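Local atomic coordinates of peptide ABC transporter, peptide-binding protein (Thermus thermophilus, PDB entry 2D5W), a protein that binds oligopeptides and probably delivers them to an ABC transporter for uptake across the membrane. Residues Arg80-Thr86 and Asn136-Glu142; Pro98-Val104 and Ile131-Phe137; Tyr107-Lys112 and Trp124-Val129. All blocks are in the same frame, centred on the assembly; numbering follows the deposited sequence.

All three contacts build one layer of the fold, a four-stranded antiparallel sheet with helix 101-112 packed on it. Contact 1 is the centre of that sheet, where its two inner strands pair, with a polar, partly charged face on one side and an apolar face on the other. Contacts 2 and 3 fix the two ends of the helix, the first on the turn before strand 136-141, the second on W124 and strand 127-131. Contact 2 lies farther out and relies on a threonine and the turn carbonyls. Contact 3, closest of the three to the centre of the chain, relies on aromatic packing and a single lysine. F137 belongs to both contact 1 and contact 2, and V129 of contact 3 touches it.

Contact 1. Residues Arg80-Thr86 and Asn136-Glu142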
loop_
_atom_site.group_PDB
_atom_site.type_symbol
_atom_site.label_atom_id
_atom_site.label_comp_id
_atom_site.label_asym_id
_atom_site.label_seq_id
_atom_site.Cartn_x
_atom_site.Cartn_y
_atom_site.Cartn_z
ATOM N N ARG A 80 -22.664 2.370 -16.386
ATOM C CA ARG A 80 -22.996 2.911 -15.081
ATOM C C ARG A 80 -23.241 1.659 -14.253
ATOM O O ARG A 80 -23.988 0.771 -14.671
ATOM C CB ARG A 80 -24.282 3.735 -15.143
ATOM C CG ARG A 80 -24.801 4.216 -13.791
ATOM C CD ARG A 80 -26.252 4.671 -13.921
ATOM N NE ARG A 80 -26.827 5.148 -12.666
ATOM C CZ ARG A 80 -26.626 6.360 -12.157
ATOM N NH1 ARG A 80 -25.860 7.233 -12.796
ATOM N NH2 ARG A 80 -27.201 6.702 -11.012
ATOM N N LEU A 81 -22.585 1.564 -13.105
ATOM C CA LEU A 81 -22.775 0.420 -12.230
ATOM C C LEU A 81 -23.391 0.886 -10.923
ATOM O O LEU A 81 -22.919 1.853 -10.320
ATOM C CB LEU A 81 -21.443 -0.272 -11.919
ATOM C CG LEU A 81 -21.527 -1.305 -10.786
ATOM C CD1 LEU A 81 -22.363 -2.500 -11.231
ATOM C CD2 LEU A 81 -20.130 -1.750 -10.387
ATOM N N GLU A 82 -24.457 0.212 -10.504
ATOM C CA GLU A 82 -25.105 0.515 -9.233
ATOM C C GLU A 82 -24.970 -0.738 -8.383
ATOM O O GLU A 82 -25.200 -1.853 -8.855
ATOM C CB GLU A 82 -26.579 0.887 -9.424
ATOM C CG GLU A 82 -26.772 2.229 -10.116
ATOM C CD GLU A 82 -28.175 2.788 -9.959
ATOM O OE1 GLU A 82 -28.426 3.898 -10.474
ATOM O OE2 GLU A 82 -29.022 2.125 -9.323
ATOM N N MET A 83 -24.582 -0.543 -7.128
ATOM C CA MET A 83 -24.370 -1.642 -6.202
ATOM C C MET A 83 -25.130 -1.417 -4.896
ATOM O O MET A 83 -24.788 -0.521 -4.123
ATOM C CB MET A 83 -22.875 -1.756 -5.922
ATOM C CG MET A 83 -22.493 -2.781 -4.885
ATOM S SD MET A 83 -20.753 -2.621 -4.484
ATOM C CE MET A 83 -20.094 -3.311 -5.926
ATOM N N ASP A 84 -26.151 -2.236 -4.654
ATOM C CA ASP A 84 -26.974 -2.123 -3.448
ATOM C C ASP A 84 -26.385 -2.888 -2.274
ATOM O O ASP A 84 -26.195 -4.104 -2.342
ATOM C CB ASP A 84 -28.382 -2.669 -3.696
ATOM C CG ASP A 84 -29.152 -1.885 -4.738
ATOM O OD1 ASP A 84 -30.177 -2.419 -5.216
ATOM O OD2 ASP A 84 -28.757 -0.750 -5.073
ATOM N N ILE A 85 -26.126 -2.171 -1.188
ATOM C CA ILE A 85 -25.574 -2.769 0.018
ATOM C C ILE A 85 -26.531 -2.561 1.184
ATOM O O ILE A 85 -27.085 -1.475 1.351
ATOM C CB ILE A 85 -24.214 -2.131 0.373
ATOM C CG1 ILE A 85 -23.221 -2.392 -0.761
ATOM C CG2 ILE A 85 -23.701 -2.681 1.706
ATOM C CD1 ILE A 85 -21.859 -1.771 -0.555
ATOM N N THR A 86 -26.733 -3.614 1.969
ATOM C CA THR A 86 -27.590 -3.542 3.144
ATOM C C THR A 86 -26.707 -3.789 4.363
ATOM O O THR A 86 -26.063 -4.831 4.471
ATOM C CB THR A 86 -28.704 -4.614 3.114
ATOM O OG1 THR A 86 -29.511 -4.440 1.943
ATOM C CG2 THR A 86 -29.590 -4.495 4.347
ATOM N N ASN A 136 -29.779 0.854 4.139
ATOM C CA ASN A 136 -29.707 0.522 2.723
ATOM C C ASN A 136 -29.140 1.681 1.925
ATOM O O ASN A 136 -29.626 2.811 2.025
ATOM C CB ASN A 136 -31.095 0.175 2.176
ATOM C CG ASN A 136 -31.516 -1.240 2.501
ATOM O OD1 ASN A 136 -30.922 -2.200 2.013
ATOM N ND2 ASN A 136 -32.548 -1.378 3.324
ATOM N N PHE A 137 -28.090 1.405 1.155
ATOM C CA PHE A 137 -27.495 2.420 0.299
ATOM C C PHE A 137 -27.029 1.798 -1.009
ATOM O O PHE A 137 -26.902 0.575 -1.122
ATOM C CB PHE A 137 -26.333 3.154 0.988
ATOM C CG PHE A 137 -25.122 2.300 1.263
ATOM C CD1 PHE A 137 -25.076 1.454 2.369
ATOM C CD2 PHE A 137 -24.003 2.389 0.443
ATOM C CE1 PHE A 137 -23.926 0.718 2.653
ATOM C CE2 PHE A 137 -22.851 1.658 0.716
ATOM C CZ PHE A 137 -22.812 0.823 1.824
ATOM N N THR A 138 -26.785 2.652 -1.993
ATOM C CA THR A 138 -26.345 2.201 -3.302
ATOM C C THR A 138 -25.118 2.979 -3.739
ATOM O O THR A 138 -25.105 4.209 -3.698
ATOM C CB THR A 138 -27.453 2.410 -4.357
ATOM O OG1 THR A 138 -28.623 1.681 -3.968
ATOM C CG2 THR A 138 -26.997 1.929 -5.725
ATOM N N LEU A 139 -24.078 2.256 -4.135
ATOM C CA LEU A 139 -22.868 2.896 -4.626
ATOM C C LEU A 139 -23.045 2.994 -6.139
ATOM O O LEU A 139 -23.466 2.030 -6.786
ATOM C CB LEU A 139 -21.633 2.060 -4.281
ATOM C CG LEU A 139 -21.324 1.949 -2.783
ATOM C CD1 LEU A 139 -20.154 1.004 -2.572
ATOM C CD2 LEU A 139 -21.010 3.325 -2.212
ATOM N N ILE A 140 -22.739 4.161 -6.691
ATOM C CA ILE A 140 -22.891 4.404 -8.118
ATOM C C ILE A 140 -21.552 4.744 -8.756
ATOM O O ILE A 140 -20.913 5.728 -8.384
ATOM C CB ILE A 140 -23.867 5.575 -8.366
ATOM C CG1 ILE A 140 -25.191 5.311 -7.642
ATOM C CG2 ILE A 140 -24.104 5.752 -9.862
ATOM C CD1 ILE A 140 -26.113 6.517 -7.590
ATOM N N PHE A 141 -21.135 3.924 -9.716
ATOM C CA PHE A 141 -19.874 4.140 -10.418
ATOM C C PHE A 141 -20.178 4.498 -11.867
ATOM O O PHE A 141 -20.787 3.709 -12.592
ATOM C CB PHE A 141 -19.007 2.875 -10.403
ATOM C CG PHE A 141 -18.826 2.260 -9.040
ATOM C CD1 PHE A 141 -19.858 1.544 -8.441
ATOM C CD2 PHE A 141 -17.616 2.378 -8.366
ATOM C CE1 PHE A 141 -19.688 0.950 -7.191
ATOM C CE2 PHE A 141 -17.434 1.787 -7.113
ATOM C CZ PHE A 141 -18.471 1.073 -6.527
ATOM N N GLU A 142 -19.756 5.682 -12.292
ATOM C CA GLU A 142 -19.990 6.107 -13.666
ATOM C C GLU A 142 -18.900 7.066 -14.140
ATOM O O GLU A 142 -18.774 8.176 -13.627
ATOM C CB GLU A 142 -21.359 6.781 -13.789
ATOM C CG GLU A 142 -21.716 7.153 -15.222
ATOM C CD GLU A 142 -23.064 7.832 -15.343
ATOM O OE1 GLU A 142 -24.080 7.211 -14.970
ATOM O OE2 GLU A 142 -23.105 8.987 -15.816
HETATM O O HOH W 1 -29.420 -1.611 -0.510
#
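R80 lies across the end of strand 136-141, its guanidinium laid flat over I140, whose CG2 sits over the centre of one face, 3.4 Å from NH2. In its own plane the group meets two carboxylates. R80 NH1 donates to E142 OE1 at 2.8 Å, reaching that oxygen from above the carboxylate plane, the two planes 65° apart; R80 NE and NH2 together grip E82 OE1 side-on. An alanine here would remove the cation between E82 and E142, and E142 would probably lose its charged mate and I140 the flat group lying over it. E82 keeps salt bridges to R70 and R130 through OE2.

Further along this face, T138 OG1 donates to D84 OD2 at 2.7 Å from above the carboxylate plane, and T86 OG1 donates to N136 OD1 at 2.6 Å, tilted from the carbonyl plane.

On the opposite face the side chains are apolar. I85 CB stands over the rim of the F137 ring, 3.9 Å from its centroid; chi1 of 67° sets F137 CG between its own N and carbonyl carbon, bringing the ring to I85. L81 CD2 meets F141 CD1 at 3.8 Å.

Paired backbone bonds at L81-F141, M83-L139 and I85-F137 make this an antiparallel ladder at the middle of a four-stranded sheet. Strand 69-75 flanks 78-86, strand 127-131 flanks 136-141, and helix 101-112 packs on F137 and L139.

Contact 2. Residues Pro98-Val104 and Ile131-Phe137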
loop_
_atom_site.group_PDB
_atom_site.type_symbol
_atom_site.label_atom_id
_atom_site.label_comp_id
_atom_site.label_asym_id
_atom_site.label_seq_id
_atom_site.Cartn_x
_atom_site.Cartn_y
_atom_site.Cartn_z
ATOM N N PRO A 98 -25.057 2.404 16.641
ATOM C CA PRO A 98 -25.236 1.640 15.406
ATOM C C PRO A 98 -24.428 2.173 14.230
ATOM O O PRO A 98 -24.150 3.367 14.144
ATOM C CB PRO A 98 -26.737 1.756 15.153
ATOM C CG PRO A 98 -27.029 3.142 15.640
ATOM C CD PRO A 98 -26.268 3.187 16.952
ATOM N N ILE A 99 -24.036 1.269 13.337
ATOM C CA ILE A 99 -23.339 1.670 12.126
ATOM C C ILE A 99 -24.490 1.842 11.134
ATOM O O ILE A 99 -25.262 0.909 10.901
ATOM C CB ILE A 99 -22.351 0.588 11.648
ATOM C CG1 ILE A 99 -21.166 0.518 12.621
ATOM C CG2 ILE A 99 -21.882 0.903 10.232
ATOM C CD1 ILE A 99 -20.187 -0.609 12.353
ATOM N N THR A 100 -24.616 3.038 10.571
ATOM C CA THR A 100 -25.723 3.334 9.663
ATOM C C THR A 100 -25.262 4.024 8.392
ATOM O O THR A 100 -24.077 4.318 8.220
ATOM C CB THR A 100 -26.741 4.279 10.330
ATOM O OG1 THR A 100 -26.178 5.596 10.394
ATOM C CG2 THR A 100 -27.076 3.809 11.743
ATOM N N THR A 101 -26.215 4.308 7.511
ATOM C CA THR A 101 -25.892 4.977 6.268
ATOM C C THR A 101 -25.456 6.422 6.507
ATOM O O THR A 101 -24.963 7.075 5.594
ATOM C CB THR A 101 -27.074 4.918 5.274
ATOM O OG1 THR A 101 -28.273 5.356 5.920
ATOM C CG2 THR A 101 -27.270 3.491 4.770
ATOM N N GLU A 102 -25.635 6.935 7.725
ATOM C CA GLU A 102 -25.166 8.290 8.003
ATOM C C GLU A 102 -23.636 8.245 8.032
ATOM O O GLU A 102 -22.970 9.217 7.675
ATOM C CB GLU A 102 -25.716 8.808 9.335
ATOM C CG GLU A 102 -27.230 8.912 9.341
ATOM C CD GLU A 102 -27.771 9.763 10.471
ATOM O OE1 GLU A 102 -28.942 9.555 10.845
ATOM O OE2 GLU A 102 -27.043 10.644 10.971
ATOM N N ASP A 103 -23.088 7.102 8.440
ATOM C CA ASP A 103 -21.643 6.907 8.480
ATOM C C ASP A 103 -21.112 6.812 7.046
ATOM O O ASP A 103 -19.970 7.187 6.769
ATOM C CB ASP A 103 -21.314 5.633 9.261
ATOM C CG ASP A 103 -21.679 5.745 10.731
ATOM O OD1 ASP A 103 -22.188 4.754 11.301
ATOM O OD2 ASP A 103 -21.444 6.824 11.312
ATOM N N VAL A 104 -21.944 6.300 6.143
ATOM C CA VAL A 104 -21.575 6.179 4.736
ATOM C C VAL A 104 -21.619 7.566 4.084
ATOM O O VAL A 104 -20.699 7.960 3.364
ATOM C CB VAL A 104 -22.538 5.228 3.979
ATOM C CG1 VAL A 104 -22.181 5.194 2.498
ATOM C CG2 VAL A 104 -22.463 3.829 4.573
ATOM N N ILE A 131 -28.676 7.131 -0.643
ATOM C CA ILE A 131 -29.149 6.544 0.608
ATOM C C ILE A 131 -30.650 6.261 0.568
ATOM O O ILE A 131 -31.447 7.171 0.338
ATOM C CB ILE A 131 -28.864 7.494 1.797
ATOM C CG1 ILE A 131 -27.397 7.935 1.784
ATOM C CG2 ILE A 131 -29.209 6.807 3.107
ATOM C CD1 ILE A 131 -26.399 6.806 1.915
ATOM N N LYS A 132 -31.035 5.008 0.798
ATOM C CA LYS A 132 -32.450 4.627 0.792
ATOM C C LYS A 132 -33.068 4.764 2.184
ATOM O O LYS A 132 -34.149 5.333 2.342
ATOM C CB LYS A 132 -32.613 3.184 0.305
ATOM C CG LYS A 132 -34.049 2.676 0.341
ATOM C CD LYS A 132 -34.137 1.215 -0.075
ATOM C CE LYS A 132 -35.560 0.688 0.034
ATOM N NZ LYS A 132 -36.500 1.437 -0.844
ATOM N N ASP A 133 -32.386 4.218 3.185
ATOM C CA ASP A 133 -32.835 4.293 4.571
ATOM C C ASP A 133 -31.619 4.144 5.480
ATOM O O ASP A 133 -30.484 4.178 5.001
ATOM C CB ASP A 133 -33.901 3.223 4.873
ATOM C CG ASP A 133 -33.460 1.824 4.503
ATOM O OD1 ASP A 133 -32.418 1.368 5.014
ATOM O OD2 ASP A 133 -34.167 1.171 3.704
ATOM N N ALA A 134 -31.845 3.971 6.777
ATOM C CA ALA A 134 -30.743 3.865 7.727
ATOM C C ALA A 134 -29.754 2.733 7.474
ATOM O O ALA A 134 -28.611 2.797 7.935
ATOM C CB ALA A 134 -31.291 3.764 9.147
ATOM N N ARG A 135 -30.166 1.701 6.746
ATOM C CA ARG A 135 -29.257 0.590 6.496
ATOM C C ARG A 135 -29.133 0.137 5.048
ATOM O O ARG A 135 -28.447 -0.838 4.755
ATOM C CB ARG A 135 -29.622 -0.585 7.407
ATOM C CG ARG A 135 -29.373 -0.238 8.871
ATOM C CD ARG A 135 -29.656 -1.366 9.841
ATOM N NE ARG A 135 -29.201 -0.998 11.181
ATOM C CZ ARG A 135 -29.725 -0.021 11.917
ATOM N NH1 ARG A 135 -29.228 0.239 13.120
ATOM N NH2 ARG A 135 -30.754 0.683 11.468
ATOM N N ASN A 136 -29.779 0.854 4.139
ATOM C CA ASN A 136 -29.707 0.522 2.723
ATOM C C ASN A 136 -29.140 1.681 1.925
ATOM O O ASN A 136 -29.626 2.811 2.025
ATOM C CB ASN A 136 -31.095 0.175 2.176
ATOM C CG ASN A 136 -31.516 -1.240 2.501
ATOM O OD1 ASN A 136 -30.922 -2.200 2.013
ATOM N ND2 ASN A 136 -32.548 -1.378 3.324
ATOM N N PHE A 137 -28.090 1.405 1.155
ATOM C CA PHE A 137 -27.495 2.420 0.299
ATOM C C PHE A 137 -27.029 1.798 -1.009
ATOM O O PHE A 137 -26.902 0.575 -1.122
ATOM C CB PHE A 137 -26.333 3.154 0.988
ATOM C CG PHE A 137 -25.122 2.300 1.263
ATOM C CD1 PHE A 137 -25.076 1.454 2.369
ATOM C CD2 PHE A 137 -24.003 2.389 0.443
ATOM C CE1 PHE A 137 -23.926 0.718 2.653
ATOM C CE2 PHE A 137 -22.851 1.658 0.716
ATOM C CZ PHE A 137 -22.812 0.823 1.824
HETATM O O HOH W 2 -26.669 -1.274 11.891
#
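T101 N, in the first turn of helix 101-112, donates to A134 O at 2.9 Å, the donor standing 39° out of the carbonyl plane, where the chain turns between strands 127-131 and 136-141. The side chain adds a second tie: T101 OG1 donates to D133 O at 2.7 Å. With chi1 at 51°, T101 OG1 lies between the backbone N and carbonyl carbon, facing the turn, while CG2 is sent toward F137, 3.8 Å from CD1. I131 CG2 packs against the same hydroxyl oxygen from the strand before the turn.

Each side has its own local motif. T100 is the N-cap of the helix and forms a capping box with D103: T100 OG1 accepts from E102 N, and D103 OD1 accepts from T100 N. D133 makes an Asx turn, OD1 taking R135 N on its anti lone pair at 2.9 Å, while OD2 receives N136 ND2 on its syn lone pair. The oxygen of that N136 amide is held by T86.

V104 lays both methyls over one face of the F137 ring, CG2 4.1 Å from the centroid and CG1 3.9 Å from CD2, the two side chains crossing at about a right angle. At the outer margin R135 NH1 rests against P98 CB at 3.6 Å, and a water accepts from R135 NE at 2.6 Å, probably donating to I99 O.

Contact 3. Residues Tyr107-Lys112 and Trp124-Val129; sequences YFEVGK and WERVNV
W124 and residues 107-112 of helix 101-112 make the aromatic part of this contact. G111 CA lies over the six-membered ring of the indole, 3.5 Å from its centroid and 5° off the normal, a CH-pi contact of the backbone CA on the ring face; a CB on G111 would run into W124 CH2. The edge of the indole is turned toward the face of F108, planes 67° apart, in an edge-to-face pair, while Y107 CE2 comes up to the indole's edge, 3.5 Å from W124 CH2, completing an aromatic cluster. W124 is a knob in a hole formed by Y107, F108, G111 and K112, just before the chain enters edge strand 127-131 of the four-stranded sheet.

Aliphatic groups finish the surroundings of F108. V129 CB is centred over the face opposite W124, 3.9 Å from the centroid, and V127 CG1 lies at the ring's edge. L139 of the neighbouring strand also touches F108.

The polar part rests on K112. Bent at chi2 (-78°), its chain runs past the indole; K112 NZ donates to W124 O at 2.8 Å, from above that carbonyl's plane, and to V127 O at 2.7 Å, tying the end of helix 101-112 to the last turn of helix 121-126 and the start of strand 127-131. A third bond, to N128 OD1, is weak. A water accepts from W124 NE1 at 3.0 Å.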
loop_
_atom_site.group_PDB
_atom_site.type_symbol
_atom_site.label_atom_id
_atom_site.label_comp_id
_atom_site.label_asym_id
_atom_site.label_seq_id
_atom_site.Cartn_x
_atom_site.Cartn_y
_atom_site.Cartn_z
ATOM N N TYR A 107 -18.590 9.560 5.173
ATOM C CA TYR A 107 -17.382 9.129 4.474
ATOM C C TYR A 107 -17.313 9.791 3.092
ATOM O O TYR A 107 -16.275 10.332 2.697
ATOM C CB TYR A 107 -17.408 7.605 4.324
ATOM C CG TYR A 107 -16.255 7.008 3.547
ATOM C CD1 TYR A 107 -15.072 6.636 4.185
ATOM C CD2 TYR A 107 -16.356 6.799 2.172
ATOM C CE1 TYR A 107 -14.022 6.067 3.470
ATOM C CE2 TYR A 107 -15.310 6.234 1.449
ATOM C CZ TYR A 107 -14.149 5.870 2.104
ATOM O OH TYR A 107 -13.116 5.304 1.393
ATOM N N PHE A 108 -18.420 9.747 2.357
ATOM C CA PHE A 108 -18.453 10.343 1.029
ATOM C C PHE A 108 -18.292 11.857 1.021
ATOM O O PHE A 108 -17.641 12.407 0.132
ATOM C CB PHE A 108 -19.733 9.940 0.287
ATOM C CG PHE A 108 -19.587 8.676 -0.505
ATOM C CD1 PHE A 108 -19.674 7.434 0.115
ATOM C CD2 PHE A 108 -19.290 8.730 -1.865
ATOM C CE1 PHE A 108 -19.462 6.260 -0.605
ATOM C CE2 PHE A 108 -19.075 7.562 -2.593
ATOM C CZ PHE A 108 -19.160 6.327 -1.964
ATOM N N GLU A 109 -18.866 12.536 2.007
ATOM C CA GLU A 109 -18.743 13.985 2.055
ATOM C C GLU A 109 -17.282 14.401 2.232
ATOM O O GLU A 109 -16.815 15.349 1.599
ATOM C CB GLU A 109 -19.591 14.545 3.193
ATOM C CG GLU A 109 -19.657 16.057 3.223
ATOM C CD GLU A 109 -20.684 16.562 4.213
ATOM O OE1 GLU A 109 -21.895 16.422 3.940
ATOM O OE2 GLU A 109 -20.279 17.086 5.265
ATOM N N VAL A 110 -16.555 13.690 3.087
ATOM C CA VAL A 110 -15.153 14.008 3.317
ATOM C C VAL A 110 -14.318 13.699 2.070
ATOM O O VAL A 110 -13.482 14.503 1.659
ATOM C CB VAL A 110 -14.610 13.233 4.543
ATOM C CG1 VAL A 110 -13.126 13.534 4.744
ATOM C CG2 VAL A 110 -15.399 13.630 5.788
ATOM N N GLY A 111 -14.556 12.546 1.453
ATOM C CA GLY A 111 -13.802 12.190 0.263
ATOM C C GLY A 111 -14.068 13.121 -0.908
ATOM O O GLY A 111 -13.190 13.339 -1.745
ATOM N N LYS A 112 -15.277 13.677 -0.964
ATOM C CA LYS A 112 -15.684 14.579 -2.043
ATOM C C LYS A 112 -15.282 16.034 -1.827
ATOM O O LYS A 112 -15.428 16.858 -2.731
ATOM C CB LYS A 112 -17.206 14.525 -2.219
ATOM C CG LYS A 112 -17.742 13.225 -2.773
ATOM C CD LYS A 112 -17.524 13.141 -4.266
ATOM C CE LYS A 112 -18.175 11.895 -4.833
ATOM N NZ LYS A 112 -18.058 11.842 -6.316
ATOM N N TRP A 124 -12.866 9.320 -6.647
ATOM C CA TRP A 124 -13.687 10.370 -6.081
ATOM C C TRP A 124 -14.428 11.246 -7.076
ATOM O O TRP A 124 -15.314 12.009 -6.698
ATOM C CB TRP A 124 -12.847 11.189 -5.101
ATOM C CG TRP A 124 -12.626 10.394 -3.851
ATOM C CD1 TRP A 124 -11.479 9.766 -3.454
ATOM C CD2 TRP A 124 -13.631 10.034 -2.899
ATOM N NE1 TRP A 124 -11.715 9.030 -2.314
ATOM C CE2 TRP A 124 -13.029 9.179 -1.954
ATOM C CE3 TRP A 124 -14.990 10.351 -2.760
ATOM C CZ2 TRP A 124 -13.742 8.633 -0.877
ATOM C CZ3 TRP A 124 -15.698 9.810 -1.694
ATOM C CH2 TRP A 124 -15.070 8.959 -0.767
ATOM N N GLU A 125 -14.089 11.117 -8.353
ATOM C CA GLU A 125 -14.773 11.880 -9.385
ATOM C C GLU A 125 -15.944 11.087 -9.957
ATOM O O GLU A 125 -16.991 11.655 -10.265
ATOM C CB GLU A 125 -13.808 12.233 -10.522
ATOM C CG GLU A 125 -12.822 13.332 -10.184
ATOM C CD GLU A 125 -13.487 14.690 -10.058
ATOM O OE1 GLU A 125 -12.812 15.643 -9.617
ATOM O OE2 GLU A 125 -14.682 14.808 -10.408
ATOM N N ARG A 126 -15.783 9.772 -10.071
ATOM C CA ARG A 126 -16.823 8.943 -10.675
ATOM C C ARG A 126 -17.692 8.095 -9.749
ATOM O O ARG A 126 -18.592 7.404 -10.218
ATOM C CB ARG A 126 -16.184 8.039 -11.733
ATOM C CG ARG A 126 -15.286 6.984 -11.141
ATOM C CD ARG A 126 -14.416 6.271 -12.173
ATOM N NE ARG A 126 -13.647 5.244 -11.483
ATOM C CZ ARG A 126 -14.141 4.062 -11.132
ATOM N NH1 ARG A 126 -13.386 3.193 -10.476
ATOM N NH2 ARG A 126 -15.377 3.731 -11.479
ATOM N N VAL A 127 -17.442 8.134 -8.445
ATOM C CA VAL A 127 -18.246 7.337 -7.529
ATOM C C VAL A 127 -19.113 8.218 -6.640
ATOM O O VAL A 127 -18.663 9.242 -6.128
ATOM C CB VAL A 127 -17.360 6.429 -6.646
ATOM C CG1 VAL A 127 -18.232 5.541 -5.764
ATOM C CG2 VAL A 127 -16.460 5.577 -7.529
ATOM N N ASN A 128 -20.366 7.812 -6.475
ATOM C CA ASN A 128 -21.315 8.542 -5.650
ATOM C C ASN A 128 -22.143 7.547 -4.856
ATOM O O ASN A 128 -22.044 6.338 -5.061
ATOM C CB ASN A 128 -22.225 9.406 -6.527
ATOM C CG ASN A 128 -21.532 10.659 -7.023
ATOM O OD1 ASN A 128 -21.269 11.580 -6.249
ATOM N ND2 ASN A 128 -21.223 10.697 -8.314
ATOM N N VAL A 129 -22.957 8.056 -3.941
ATOM C CA VAL A 129 -23.791 7.191 -3.123
ATOM C C VAL A 129 -25.215 7.722 -3.035
ATOM O O VAL A 129 -25.446 8.932 -3.080
ATOM C CB VAL A 129 -23.208 7.044 -1.686
ATOM C CG1 VAL A 129 -23.273 8.375 -0.948
ATOM C CG2 VAL A 129 -23.966 5.972 -0.921
HETATM O O HOH W 3 -10.998 6.548 -0.717
#